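Local coordinates for protein putative hyaluronoglucosaminidase (Clostridium perfringens, PDB 6PWI) that probably hydrolyses N-acetylhexosamine linkages in glycans as a family 84 glycoside hydrolase, this chain being the part that holds its catalytic barrel, at residues L223-P228 against D261-G266; H256-D261 against V295-A300; F329-Y334 against I358-T363. All coordinates share one frame; numbering follows the deposited sequence.

Interaction 1 (L223-P228 against D261-G266); sequences LKWREP and DGMNFG
R226 takes hold of two successive backbone carbonyls, those of D261 and G262, with one guanidinium group. NH1 of R226 donates to D261 O at 2.6 Å, with an N-H...O angle of 157°. That oxygen lies close to the guanidinium plane, while NH1 is tilted out of the D261 carbonyl plane. NH2 of R226 adds a weak bond to the same D261 O, at 3.1 Å. A second weak bond runs from R226 NH2 to G262 O, at 3.2 Å. D261 O is met by both terminal nitrogens, firmly only by NH1. The arginine chain is extended from CG to NE, which carries the guanidinium out to the D261 and G262 carbonyls. NH2 also forms a salt bridge with D274 of helix 268-286. The same D274 oxygen accepts from N264 N, so one carboxylate serves both segments.

Both segments are loops of a (beta/alpha)8 barrel. They follow the second and third strands, 210-213 and 250-255, on the active-site side. The side chain of L223 is about 8 Å from that of D299, the predicted proton donor.

W225 packs against one face of the R226 guanidinium, its CZ2 3.6 Å from that plane and over the centre. The indole edge meets the backbone of the other loop. There CZ2 of W225 is 3.7 Å from M263 N, and G262 CA sits beside NE1. M263 bends at chi2 (77°), and its SD comes to 3.9 Å from W225 CH2. This is an oblique Met-aromatic contact. I278 of helix 268-286 also touches W225, and L310 of helix 304-321 touches M263. Further along, N264 OD1 accepts from G266 N in an Asx turn, 2.9 Å between the two atoms.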
ATOM      1  N   LEU A 223      17.473 -16.451 -13.318  1.00 55.95           N
ATOM      2  CA  LEU A 223      18.796 -17.068 -13.404  1.00 53.10           C
ATOM      3  C   LEU A 223      18.697 -18.587 -13.276  1.00 48.05           C
ATOM      4  O   LEU A 223      19.112 -19.308 -14.177  1.00 46.86           O
ATOM      5  CB  LEU A 223      19.783 -16.477 -12.383  1.00 53.14           C
ATOM      6  CG  LEU A 223      20.914 -15.614 -12.953  1.00 57.05           C
ATOM      7  CD1 LEU A 223      21.828 -15.107 -11.844  1.00 55.32           C
ATOM      8  CD2 LEU A 223      21.730 -16.374 -13.991  1.00 54.03           C
ATOM      9  N   LYS A 224      18.153 -19.064 -12.154  1.00 43.31           N
ATOM     10  CA  LYS A 224      17.900 -20.482 -11.970  1.00 42.52           C
ATOM     11  C   LYS A 224      16.410 -20.756 -12.156  1.00 39.97           C
ATOM     12  O   LYS A 224      15.855 -21.635 -11.502  1.00 39.04           O
ATOM     13  CB  LYS A 224      18.365 -20.956 -10.586  1.00 45.26           C
ATOM     14  CG  LYS A 224      19.867 -20.927 -10.323  1.00 46.62           C
ATOM     15  CD  LYS A 224      20.272 -21.903  -9.232  1.00 50.50           C
ATOM     16  CE  LYS A 224      21.711 -21.769  -8.777  1.00 53.35           C
ATOM     17  NZ  LYS A 224      21.879 -20.672  -7.791  1.00 56.52           N
ATOM     18  N   TRP A 225      15.771 -20.009 -13.065  1.00 39.40           N
ATOM     19  CA  TRP A 225      14.334 -20.133 -13.255  1.00 39.92           C
ATOM     20  C   TRP A 225      13.954 -21.518 -13.774  1.00 39.91           C
ATOM     21  O   TRP A 225      12.819 -21.949 -13.586  1.00 39.19           O
ATOM     22  CB  TRP A 225      13.765 -19.015 -14.137  1.00 38.07           C
ATOM     23  CG  TRP A 225      14.252 -18.996 -15.554  1.00 36.69           C
ATOM     24  CD1 TRP A 225      15.240 -18.203 -16.062  1.00 37.16           C
ATOM     25  CD2 TRP A 225      13.757 -19.775 -16.661  1.00 35.62           C
ATOM     26  NE1 TRP A 225      15.400 -18.437 -17.403  1.00 36.83           N
ATOM     27  CE2 TRP A 225      14.509 -19.400 -17.799  1.00 36.06           C
ATOM     28  CE3 TRP A 225      12.766 -20.754 -16.809  1.00 34.88           C
ATOM     29  CZ2 TRP A 225      14.294 -19.966 -19.058  1.00 35.34           C
ATOM     30  CZ3 TRP A 225      12.553 -21.311 -18.053  1.00 34.44           C
ATOM     31  CH2 TRP A 225      13.309 -20.924 -19.161  1.00 34.32           C
ATOM     32  N   ARG A 226      14.911 -22.204 -14.414  1.00 41.44           N
ATOM     33  CA  ARG A 226      14.661 -23.513 -14.996  1.00 42.18           C
ATOM     34  C   ARG A 226      14.473 -24.552 -13.893  1.00 42.41           C
ATOM     35  O   ARG A 226      13.619 -25.430 -14.009  1.00 40.74           O
ATOM     36  CB  ARG A 226      15.793 -23.910 -15.946  1.00 41.51           C
ATOM     37  CG  ARG A 226      15.654 -23.308 -17.334  1.00 40.23           C
ATOM     38  CD  ARG A 226      16.979 -23.393 -18.057  1.00 42.25           C
ATOM     39  NE  ARG A 226      16.861 -22.774 -19.368  1.00 43.85           N
ATOM     40  CZ  ARG A 226      17.448 -21.637 -19.725  1.00 44.14           C
ATOM     41  NH1 ARG A 226      18.225 -20.997 -18.868  1.00 41.69           N
ATOM     42  NH2 ARG A 226      17.268 -21.151 -20.942  1.00 43.66           N
ATOM     43  N   GLU A 227      15.261 -24.416 -12.822  1.00 43.19           N
ATOM     44  CA  GLU A 227      15.318 -25.402 -11.756  1.00 46.13           C
ATOM     45  C   GLU A 227      14.117 -25.248 -10.826  1.00 42.72           C
ATOM     46  O   GLU A 227      13.793 -24.139 -10.409  1.00 45.25           O
ATOM     47  CB  GLU A 227      16.636 -25.256 -10.996  1.00 53.47           C
ATOM     48  CG  GLU A 227      17.850 -25.306 -11.914  1.00 64.26           C
ATOM     49  CD  GLU A 227      19.195 -25.044 -11.256  1.00 72.22           C
ATOM     50  OE1 GLU A 227      19.254 -25.003 -10.003  1.00 75.14           O
ATOM     51  OE2 GLU A 227      20.187 -24.883 -12.001  1.00 78.18           O
ATOM     52  N   PRO A 228      13.417 -26.346 -10.461  1.00 39.06           N
ATOM     53  CA  PRO A 228      12.357 -26.266  -9.457  1.00 37.25           C
ATOM     54  C   PRO A 228      12.872 -25.669  -8.146  1.00 36.38           C
ATOM     55  O   PRO A 228      14.047 -25.797  -7.814  1.00 35.92           O
ATOM     56  CB  PRO A 228      11.934 -27.732  -9.258  1.00 36.13           C
ATOM     57  CG  PRO A 228      12.339 -28.427 -10.543  1.00 35.71           C
ATOM     58  CD  PRO A 228      13.584 -27.704 -11.011  1.00 36.77           C
ATOM     59  N   ASP A 261      21.413 -16.091 -20.066  1.00 51.25           N
ATOM     60  CA  ASP A 261      21.294 -17.542 -20.089  1.00 53.91           C
ATOM     61  C   ASP A 261      19.831 -17.943 -20.255  1.00 51.63           C
ATOM     62  O   ASP A 261      19.492 -19.110 -20.096  1.00 51.18           O
ATOM     63  CB  ASP A 261      21.815 -18.177 -18.794  1.00 63.07           C
ATOM     64  CG  ASP A 261      23.049 -17.512 -18.204  1.00 72.47           C
ATOM     65  OD1 ASP A 261      24.024 -17.292 -18.965  1.00 73.16           O
ATOM     66  OD2 ASP A 261      23.027 -17.221 -16.982  1.00 71.65           O
ATOM     67  N   GLY A 262      18.972 -16.968 -20.572  1.00 49.01           N
ATOM     68  CA  GLY A 262      17.534 -17.174 -20.554  1.00 47.13           C
ATOM     69  C   GLY A 262      17.012 -17.937 -21.770  1.00 48.09           C
ATOM     70  O   GLY A 262      17.775 -18.480 -22.568  1.00 49.17           O
ATOM     71  N   MET A 263      15.680 -17.966 -21.874  1.00 47.45           N
ATOM     72  CA  MET A 263      14.924 -18.541 -22.971  1.00 48.02           C
ATOM     73  C   MET A 263      15.732 -18.502 -24.268  1.00 48.33           C
ATOM     74  O   MET A 263      16.115 -17.435 -24.742  1.00 47.96           O
ATOM     75  CB  MET A 263      13.641 -17.726 -23.155  1.00 49.80           C
ATOM     76  CG  MET A 263      12.499 -18.521 -23.709  1.00 51.90           C
ATOM     77  SD  MET A 263      11.770 -19.548 -22.433  1.00 55.52           S
ATOM     78  CE  MET A 263      10.557 -20.417 -23.423  1.00 54.89           C
ATOM     79  N   ASN A 264      15.951 -19.689 -24.845  1.00 50.34           N
ATOM     80  CA  ASN A 264      16.769 -19.875 -26.036  1.00 49.36           C
ATOM     81  C   ASN A 264      15.878 -19.911 -27.280  1.00 48.13           C
ATOM     82  O   ASN A 264      15.094 -20.841 -27.476  1.00 46.20           O
ATOM     83  CB  ASN A 264      17.640 -21.125 -25.891  1.00 50.32           C
ATOM     84  CG  ASN A 264      18.679 -21.300 -26.979  1.00 53.23           C
ATOM     85  OD1 ASN A 264      18.631 -20.652 -28.024  1.00 55.38           O
ATOM     86  ND2 ASN A 264      19.622 -22.194 -26.741  1.00 53.12           N
ATOM     87  N   PHE A 265      16.024 -18.888 -28.128  1.00 47.80           N
ATOM     88  CA  PHE A 265      15.214 -18.733 -29.326  1.00 48.24           C
ATOM     89  C   PHE A 265      16.035 -19.093 -30.566  1.00 50.15           C
ATOM     90  O   PHE A 265      15.693 -18.685 -31.678  1.00 49.15           O
ATOM     91  CB  PHE A 265      14.652 -17.309 -29.406  1.00 46.26           C
ATOM     92  CG  PHE A 265      13.583 -16.983 -28.393  1.00 43.56           C
ATOM     93  CD1 PHE A 265      12.245 -17.233 -28.667  1.00 43.66           C
ATOM     94  CD2 PHE A 265      13.911 -16.426 -27.165  1.00 42.73           C
ATOM     95  CE1 PHE A 265      11.258 -16.931 -27.741  1.00 43.14           C
ATOM     96  CE2 PHE A 265      12.925 -16.128 -26.237  1.00 41.87           C
ATOM     97  CZ  PHE A 265      11.601 -16.382 -26.524  1.00 42.59           C
ATOM     98  N   GLY A 266      17.109 -19.873 -30.357  1.00 50.94           N
ATOM     99  CA  GLY A 266      17.989 -20.329 -31.422  1.00 49.78           C
ATOM    100  C   GLY A 266      17.231 -21.087 -32.512  1.00 50.56           C
ATOM    101  O   GLY A 266      17.404 -20.806 -33.697  1.00 48.59           O
TER

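Interaction 2 (H256-D261 against V295-A300); sequences HPFLKD and VLADDA
H256 and D299 are joined by a histidine-carboxylate hydrogen bond at the C-terminal end of a (beta/alpha)8 barrel. The loop after the third strand, 250-255, lies here against the end of the fourth, 293-296, and the turn that follows. D299 is the predicted proton donor. D298 and D299 form the consecutive aspartate pair found at this place in family 84 enzymes.

H256 ND1 donates to D299 OD1 at 3.0 Å, with an N-H...O angle of 168°. The oxygen lies in the imidazole plane. ND1 meets it on the syn side, somewhat out of the carboxylate plane, and the two planes are 69° apart. D299 CG stands between its own backbone N and carbonyl carbon (chi1 50°), which folds the carboxylate back to the histidine. L296 CB sits over one face of the imidazole, toward its rim, 3.7 Å from the H256 ring centroid, as a CH-pi contact. D298 OD1 lies 3.6 Å from H256 CE1, in an oblique position. On the D299 carboxylate, OD2 is 3.4 Å from the L259 CD2 methyl. The H221 ring meets that of H256 at about a right angle.

A water ties this pair to the backbone. It accepts from F258 N and donates to L296 O and D299 OD1, each atom 3.0 Å from the water oxygen. D299 OD1 thus receives two donors. A type I turn from A297 to A300 presents D298 and D299. F258 packs against this turn, its CB 3.5 Å from A300 CB. Its ring also touches A297 and V295, and it carries P257 CG over one face. Q307 and L310 of helix 304-321 meet F258 as well. A300 CA lies 3.4 Å from F258 O, a CA-H...O contact.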
ATOM      1  N   HIS A 256      11.912 -13.847 -14.510  1.00 28.76           N
ATOM      2  CA  HIS A 256      12.752 -13.131 -15.463  1.00 30.15           C
ATOM      3  C   HIS A 256      13.351 -14.114 -16.465  1.00 30.41           C
ATOM      4  O   HIS A 256      14.477 -14.564 -16.277  1.00 33.21           O
ATOM      5  CB  HIS A 256      13.927 -12.459 -14.741  1.00 31.40           C
ATOM      6  CG  HIS A 256      13.525 -11.329 -13.862  1.00 33.79           C
ATOM      7  ND1 HIS A 256      13.713 -10.011 -14.229  1.00 34.02           N
ATOM      8  CD2 HIS A 256      12.940 -11.311 -12.642  1.00 34.40           C
ATOM      9  CE1 HIS A 256      13.266  -9.227 -13.267  1.00 34.41           C
ATOM     10  NE2 HIS A 256      12.781 -10.002 -12.283  1.00 34.53           N
ATOM     11  N   PRO A 257      12.642 -14.506 -17.545  1.00 29.84           N
ATOM     12  CA  PRO A 257      13.185 -15.480 -18.493  1.00 30.51           C
ATOM     13  C   PRO A 257      13.990 -14.976 -19.691  1.00 32.62           C
ATOM     14  O   PRO A 257      14.287 -15.757 -20.591  1.00 36.15           O
ATOM     15  CB  PRO A 257      11.898 -16.131 -19.005  1.00 29.44           C
ATOM     16  CG  PRO A 257      10.913 -14.987 -19.050  1.00 29.53           C
ATOM     17  CD  PRO A 257      11.258 -14.120 -17.858  1.00 29.56           C
ATOM     18  N   PHE A 258      14.369 -13.693 -19.712  1.00 32.96           N
ATOM     19  CA  PHE A 258      14.999 -13.155 -20.908  1.00 32.24           C
ATOM     20  C   PHE A 258      16.405 -12.649 -20.608  1.00 34.18           C
ATOM     21  O   PHE A 258      16.908 -11.776 -21.313  1.00 36.42           O
ATOM     22  CB  PHE A 258      14.160 -12.042 -21.542  1.00 31.18           C
ATOM     23  CG  PHE A 258      12.735 -12.408 -21.871  1.00 31.65           C
ATOM     24  CD1 PHE A 258      12.447 -13.275 -22.915  1.00 31.62           C
ATOM     25  CD2 PHE A 258      11.682 -11.872 -21.146  1.00 30.52           C
ATOM     26  CE1 PHE A 258      11.137 -13.610 -23.219  1.00 32.04           C
ATOM     27  CE2 PHE A 258      10.371 -12.204 -21.453  1.00 31.52           C
ATOM     28  CZ  PHE A 258      10.100 -13.073 -22.489  1.00 31.67           C
ATOM     29  N   LEU A 259      17.040 -13.209 -19.575  1.00 35.36           N
ATOM     30  CA  LEU A 259      18.422 -12.852 -19.287  1.00 37.26           C
ATOM     31  C   LEU A 259      19.339 -13.493 -20.332  1.00 39.87           C
ATOM     32  O   LEU A 259      18.845 -14.098 -21.289  1.00 38.70           O
ATOM     33  CB  LEU A 259      18.769 -13.282 -17.857  1.00 36.07           C
ATOM     34  CG  LEU A 259      17.915 -12.659 -16.752  1.00 36.06           C
ATOM     35  CD1 LEU A 259      18.214 -13.303 -15.408  1.00 35.47           C
ATOM     36  CD2 LEU A 259      18.108 -11.153 -16.675  1.00 33.31           C
ATOM     37  N   LYS A 260      20.663 -13.334 -20.140  1.00 43.10           N
ATOM     38  CA  LYS A 260      21.700 -13.857 -21.024  1.00 45.15           C
ATOM     39  C   LYS A 260      21.543 -15.370 -21.189  1.00 47.83           C
ATOM     40  O   LYS A 260      21.511 -15.868 -22.314  1.00 47.06           O
ATOM     41  CB  LYS A 260      23.106 -13.471 -20.543  1.00 41.59           C
ATOM     42  N   ASP A 261      21.413 -16.091 -20.066  1.00 51.25           N
ATOM     43  CA  ASP A 261      21.294 -17.542 -20.089  1.00 53.91           C
ATOM     44  C   ASP A 261      19.831 -17.943 -20.255  1.00 51.63           C
ATOM     45  O   ASP A 261      19.492 -19.110 -20.096  1.00 51.18           O
ATOM     46  CB  ASP A 261      21.815 -18.177 -18.794  1.00 63.07           C
ATOM     47  CG  ASP A 261      23.049 -17.512 -18.204  1.00 72.47           C
ATOM     48  OD1 ASP A 261      24.024 -17.292 -18.965  1.00 73.16           O
ATOM     49  OD2 ASP A 261      23.027 -17.221 -16.982  1.00 71.65           O
ATOM     50  N   VAL A 295       5.550 -11.708 -15.800  1.00 23.03           N
ATOM     51  CA  VAL A 295       6.744 -11.941 -16.602  1.00 23.19           C
ATOM     52  C   VAL A 295       7.502 -10.620 -16.702  1.00 23.44           C
ATOM     53  O   VAL A 295       6.956  -9.627 -17.174  1.00 24.34           O
ATOM     54  CB  VAL A 295       6.384 -12.499 -17.995  1.00 22.35           C
ATOM     55  CG1 VAL A 295       7.595 -12.559 -18.912  1.00 22.46           C
ATOM     56  CG2 VAL A 295       5.737 -13.869 -17.894  1.00 21.86           C
ATOM     57  N   LEU A 296       8.758 -10.610 -16.251  1.00 24.09           N
ATOM     58  CA  LEU A 296       9.488  -9.358 -16.123  1.00 24.57           C
ATOM     59  C   LEU A 296      10.590  -9.288 -17.174  1.00 25.64           C
ATOM     60  O   LEU A 296      11.452 -10.161 -17.231  1.00 26.26           O
ATOM     61  CB  LEU A 296      10.057  -9.253 -14.707  1.00 23.93           C
ATOM     62  CG  LEU A 296       9.061  -9.488 -13.574  1.00 25.04           C
ATOM     63  CD1 LEU A 296       9.704  -9.214 -12.223  1.00 26.02           C
ATOM     64  CD2 LEU A 296       7.815  -8.636 -13.745  1.00 24.80           C
ATOM     65  N   ALA A 297      10.568  -8.214 -17.972  1.00 26.99           N
ATOM     66  CA  ALA A 297      11.468  -8.066 -19.105  1.00 28.75           C
ATOM     67  C   ALA A 297      12.300  -6.788 -18.990  1.00 30.69           C
ATOM     68  O   ALA A 297      12.928  -6.372 -19.960  1.00 32.56           O
ATOM     69  CB  ALA A 297      10.678  -8.095 -20.392  1.00 27.23           C
ATOM     70  N   ASP A 298      12.311  -6.173 -17.802  1.00 33.43           N
ATOM     71  CA  ASP A 298      13.047  -4.937 -17.580  1.00 36.00           C
ATOM     72  C   ASP A 298      14.534  -5.148 -17.859  1.00 36.97           C
ATOM     73  O   ASP A 298      15.248  -4.196 -18.150  1.00 38.01           O
ATOM     74  CB  ASP A 298      12.827  -4.393 -16.168  1.00 38.10           C
ATOM     75  CG  ASP A 298      12.976  -5.449 -15.088  1.00 40.80           C
ATOM     76  OD1 ASP A 298      12.125  -6.355 -15.035  1.00 40.55           O
ATOM     77  OD2 ASP A 298      13.954  -5.366 -14.314  1.00 46.40           O
ATOM     78  N   ASP A 299      14.985  -6.402 -17.784  1.00 38.55           N
ATOM     79  CA  ASP A 299      16.391  -6.723 -17.972  1.00 41.63           C
ATOM     80  C   ASP A 299      16.570  -7.694 -19.143  1.00 44.69           C
ATOM     81  O   ASP A 299      17.514  -8.483 -19.150  1.00 45.27           O
ATOM     82  CB  ASP A 299      17.004  -7.249 -16.669  1.00 39.62           C
ATOM     83  CG  ASP A 299      16.209  -8.356 -15.985  1.00 40.84           C
ATOM     84  OD1 ASP A 299      15.218  -8.854 -16.584  1.00 38.51           O
ATOM     85  OD2 ASP A 299      16.591  -8.720 -14.849  1.00 40.84           O
ATOM     86  N   ALA A 300      15.677  -7.610 -20.141  1.00 45.99           N
ATOM     87  CA  ALA A 300      15.614  -8.584 -21.221  1.00 47.05           C
ATOM     88  C   ALA A 300      16.693  -8.303 -22.265  1.00 49.97           C
ATOM     89  O   ALA A 300      17.065  -7.148 -22.476  1.00 49.74           O
ATOM     90  CB  ALA A 300      14.239  -8.578 -21.837  1.00 44.41           C
TER
HETATM   91  O   HOH W   1      14.100 -11.073 -18.222  1.00 38.54           O

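Interaction 3 (F329-Y334 against I358-T363); sequences FVPKVY and IDIMWT
F329 and I360 pair in parallel, with F329 N donating to D359 O at 2.8 Å and M361 N donating to F329 O at 2.9 Å. These are neighbouring strands of the (beta/alpha)8 barrel, 328-330 and 359-362, the fifth and sixth. Helix 346-351 comes between them in the chain, making a beta-alpha-beta unit. The chain leaves the pairing at P331, whose CD lies against M361 O; a proline has no N-H for that oxygen. It returns at Y334, where T363 N donates to Y334 O almost straight, with an N-H...O angle of 175°.

F329 and I360 point to the same face of the sheet. F329 CD2 approaches I360 CG1 at 4.2 Å, and F329 CB touches I358 CG2. I360 also packs on F379 and V383 of helix 373-383, so this face looks to the helices. V330 meets M361 at the next position, its CG2 3.7 Å from M361 SD. The side chain of V330 is about 8 Å from that of D299, the predicted proton donor. D359 forms a salt bridge with K419.

The indole of W362 lies against the returning chain, with CG anti to the backbone N (chi1 -170°). Y334 O lies over one face, toward the rim, 3.4 Å above the W362 ring plane. V333 O is instead at the ring edge. W362 NE1 is hydrogen-bonded to T375 OG1, outside the pairing. T363 OG1 donates to V366 O. The T363 methyl meets the tyrosine ring obliquely, CG2 of T363 lying 3.6 Å from Y334 CD1.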
ATOM      1  N   PHE A 329       2.865  -8.097 -17.322  1.00 25.53           N
ATOM      2  CA  PHE A 329       4.113  -8.029 -18.071  1.00 23.43           C
ATOM      3  C   PHE A 329       4.798  -6.690 -17.803  1.00 22.24           C
ATOM      4  O   PHE A 329       4.184  -5.636 -17.922  1.00 22.05           O
ATOM      5  CB  PHE A 329       3.852  -8.277 -19.561  1.00 23.23           C
ATOM      6  CG  PHE A 329       5.076  -8.275 -20.446  1.00 23.42           C
ATOM      7  CD1 PHE A 329       5.775  -9.448 -20.699  1.00 23.36           C
ATOM      8  CD2 PHE A 329       5.527  -7.104 -21.038  1.00 22.86           C
ATOM      9  CE1 PHE A 329       6.908  -9.447 -21.501  1.00 23.23           C
ATOM     10  CE2 PHE A 329       6.661  -7.105 -21.838  1.00 22.89           C
ATOM     11  CZ  PHE A 329       7.351  -8.274 -22.070  1.00 22.99           C
ATOM     12  N   VAL A 330       6.081  -6.740 -17.435  1.00 21.46           N
ATOM     13  CA  VAL A 330       6.849  -5.530 -17.195  1.00 21.10           C
ATOM     14  C   VAL A 330       7.801  -5.357 -18.374  1.00 21.84           C
ATOM     15  O   VAL A 330       8.682  -6.182 -18.578  1.00 23.26           O
ATOM     16  CB  VAL A 330       7.611  -5.591 -15.856  1.00 19.76           C
ATOM     17  CG1 VAL A 330       8.545  -4.404 -15.681  1.00 19.84           C
ATOM     18  CG2 VAL A 330       6.670  -5.691 -14.679  1.00 19.46           C
ATOM     19  N   PRO A 331       7.654  -4.297 -19.198  1.00 22.14           N
ATOM     20  CA  PRO A 331       8.407  -4.204 -20.450  1.00 22.45           C
ATOM     21  C   PRO A 331       9.833  -3.721 -20.194  1.00 24.05           C
ATOM     22  O   PRO A 331      10.131  -3.226 -19.105  1.00 23.50           O
ATOM     23  CB  PRO A 331       7.578  -3.181 -21.241  1.00 22.35           C
ATOM     24  CG  PRO A 331       7.011  -2.261 -20.174  1.00 21.68           C
ATOM     25  CD  PRO A 331       6.774  -3.141 -18.963  1.00 21.51           C
ATOM     26  N   LYS A 332      10.712  -3.892 -21.194  1.00 25.00           N
ATOM     27  CA  LYS A 332      12.082  -3.419 -21.094  1.00 26.32           C
ATOM     28  C   LYS A 332      12.093  -1.894 -21.056  1.00 25.11           C
ATOM     29  O   LYS A 332      12.873  -1.291 -20.324  1.00 25.65           O
ATOM     30  CB  LYS A 332      12.936  -3.912 -22.263  1.00 29.63           C
ATOM     31  CG  LYS A 332      14.395  -3.487 -22.182  1.00 35.02           C
ATOM     32  CD  LYS A 332      15.154  -3.685 -23.470  1.00 41.55           C
ATOM     33  CE  LYS A 332      16.651  -3.569 -23.274  1.00 46.87           C
ATOM     34  NZ  LYS A 332      17.350  -3.374 -24.568  1.00 51.89           N
ATOM     35  N   VAL A 333      11.220  -1.292 -21.865  1.00 23.23           N
ATOM     36  CA  VAL A 333      10.998   0.142 -21.905  1.00 22.11           C
ATOM     37  C   VAL A 333       9.762   0.432 -21.060  1.00 22.14           C
ATOM     38  O   VAL A 333       8.642   0.181 -21.511  1.00 23.31           O
ATOM     39  CB  VAL A 333      10.796   0.589 -23.369  1.00 21.70           C
ATOM     40  CG1 VAL A 333      10.277   2.014 -23.486  1.00 20.74           C
ATOM     41  CG2 VAL A 333      12.051   0.384 -24.207  1.00 20.87           C
ATOM     42  N   TYR A 334       9.965   0.959 -19.842  1.00 20.73           N
ATOM     43  CA  TYR A 334       8.864   1.110 -18.899  1.00 19.93           C
ATOM     44  C   TYR A 334       8.716   2.562 -18.440  1.00 19.95           C
ATOM     45  O   TYR A 334       8.018   2.839 -17.463  1.00 19.71           O
ATOM     46  CB  TYR A 334       9.017   0.158 -17.711  1.00 19.41           C
ATOM     47  CG  TYR A 334      10.312   0.308 -16.960  1.00 19.86           C
ATOM     48  CD1 TYR A 334      10.493   1.320 -16.026  1.00 19.94           C
ATOM     49  CD2 TYR A 334      11.371  -0.553 -17.207  1.00 20.00           C
ATOM     50  CE1 TYR A 334      11.693   1.469 -15.350  1.00 20.60           C
ATOM     51  CE2 TYR A 334      12.575  -0.426 -16.533  1.00 20.95           C
ATOM     52  CZ  TYR A 334      12.737   0.594 -15.611  1.00 21.48           C
ATOM     53  OH  TYR A 334      13.933   0.706 -14.967  1.00 22.00           O
ATOM     54  N   ILE A 358      -3.172  -9.277 -21.469  1.00 27.84           N
ATOM     55  CA  ILE A 358      -1.988  -9.078 -20.649  1.00 26.72           C
ATOM     56  C   ILE A 358      -1.917  -7.619 -20.204  1.00 26.98           C
ATOM     57  O   ILE A 358      -2.087  -6.710 -21.012  1.00 28.61           O
ATOM     58  CB  ILE A 358      -0.722  -9.541 -21.397  1.00 25.53           C
ATOM     59  CG1 ILE A 358      -0.777 -11.046 -21.684  1.00 24.97           C
ATOM     60  CG2 ILE A 358       0.534  -9.156 -20.634  1.00 23.52           C
ATOM     61  CD1 ILE A 358       0.199 -11.515 -22.743  1.00 24.49           C
ATOM     62  N   ASP A 359      -1.666  -7.422 -18.906  1.00 26.46           N
ATOM     63  CA  ASP A 359      -1.517  -6.107 -18.304  1.00 27.38           C
ATOM     64  C   ASP A 359      -0.047  -5.693 -18.302  1.00 25.60           C
ATOM     65  O   ASP A 359       0.760  -6.254 -17.565  1.00 25.55           O
ATOM     66  CB  ASP A 359      -2.136  -6.086 -16.906  1.00 29.97           C
ATOM     67  CG  ASP A 359      -3.566  -6.593 -16.943  1.00 33.52           C
ATOM     68  OD1 ASP A 359      -4.372  -5.999 -17.699  1.00 34.59           O
ATOM     69  OD2 ASP A 359      -3.851  -7.614 -16.267  1.00 35.04           O
ATOM     70  N   ILE A 360       0.283  -4.704 -19.140  1.00 23.72           N
ATOM     71  CA  ILE A 360       1.647  -4.221 -19.276  1.00 22.09           C
ATOM     72  C   ILE A 360       1.853  -3.046 -18.317  1.00 22.18           C
ATOM     73  O   ILE A 360       1.012  -2.150 -18.231  1.00 22.83           O
ATOM     74  CB  ILE A 360       1.919  -3.851 -20.747  1.00 20.61           C
ATOM     75  CG1 ILE A 360       1.838  -5.089 -21.645  1.00 19.71           C
ATOM     76  CG2 ILE A 360       3.248  -3.122 -20.879  1.00 20.08           C
ATOM     77  CD1 ILE A 360       1.473  -4.807 -23.088  1.00 19.23           C
ATOM     78  N   MET A 361       2.976  -3.066 -17.592  1.00 21.50           N
ATOM     79  CA  MET A 361       3.225  -2.110 -16.525  1.00 21.30           C
ATOM     80  C   MET A 361       4.060  -0.938 -17.040  1.00 20.60           C
ATOM     81  O   MET A 361       4.614  -0.990 -18.138  1.00 20.57           O
ATOM     82  CB  MET A 361       3.941  -2.764 -15.342  1.00 22.64           C
ATOM     83  CG  MET A 361       3.174  -3.923 -14.760  1.00 25.13           C
ATOM     84  SD  MET A 361       3.658  -4.248 -13.054  1.00 27.13           S
ATOM     85  CE  MET A 361       2.675  -3.014 -12.199  1.00 25.51           C
ATOM     86  N   TRP A 362       4.145   0.106 -16.209  1.00 19.27           N
ATOM     87  CA  TRP A 362       4.659   1.413 -16.579  1.00 18.50           C
ATOM     88  C   TRP A 362       4.928   2.172 -15.288  1.00 18.46           C
ATOM     89  O   TRP A 362       4.111   2.103 -14.368  1.00 18.09           O
ATOM     90  CB  TRP A 362       3.590   2.131 -17.407  1.00 17.87           C
ATOM     91  CG  TRP A 362       3.988   3.405 -18.089  1.00 17.60           C
ATOM     92  CD1 TRP A 362       3.515   4.662 -17.833  1.00 17.44           C
ATOM     93  CD2 TRP A 362       4.884   3.533 -19.205  1.00 17.29           C
ATOM     94  NE1 TRP A 362       4.067   5.566 -18.703  1.00 17.18           N
ATOM     95  CE2 TRP A 362       4.914   4.902 -19.550  1.00 17.02           C
ATOM     96  CE3 TRP A 362       5.663   2.627 -19.933  1.00 17.34           C
ATOM     97  CZ2 TRP A 362       5.697   5.382 -20.595  1.00 17.08           C
ATOM     98  CZ3 TRP A 362       6.438   3.104 -20.965  1.00 17.51           C
ATOM     99  CH2 TRP A 362       6.446   4.461 -21.290  1.00 17.53           C
ATOM    100  N   THR A 363       6.058   2.887 -15.218  1.00 18.49           N
ATOM    101  CA  THR A 363       6.358   3.616 -13.996  1.00 19.27           C
ATOM    102  C   THR A 363       6.091   5.106 -14.177  1.00 20.29           C
ATOM    103  O   THR A 363       6.178   5.855 -13.206  1.00 21.79           O
ATOM    104  CB  THR A 363       7.766   3.333 -13.453  1.00 18.91           C
ATOM    105  OG1 THR A 363       8.703   4.039 -14.268  1.00 18.61           O
ATOM    106  CG2 THR A 363       8.091   1.857 -13.389  1.00 18.18           C
TER

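Overall arrangement
All three contacts belong to one barrel, at the active-site ends of its strands. Interaction 1 is the most exposed. It is loop against loop, held by arginine bonds to backbone carbonyls. Interaction 2 is buried and combines a polar pair at the predicted proton donor with an apolar layer. Interaction 3 is buried too and is the only one with direct strand pairing. Interactions 1 and 2 share D261 and touch, M263 N lying 2.9 Å from P257 O. Interactions 2 and 3 meet along neighbouring strands, A297 N lying 2.8 Å from V330 O. Interactions 1 and 3 do not touch; their nearest atoms are about 10 Å apart.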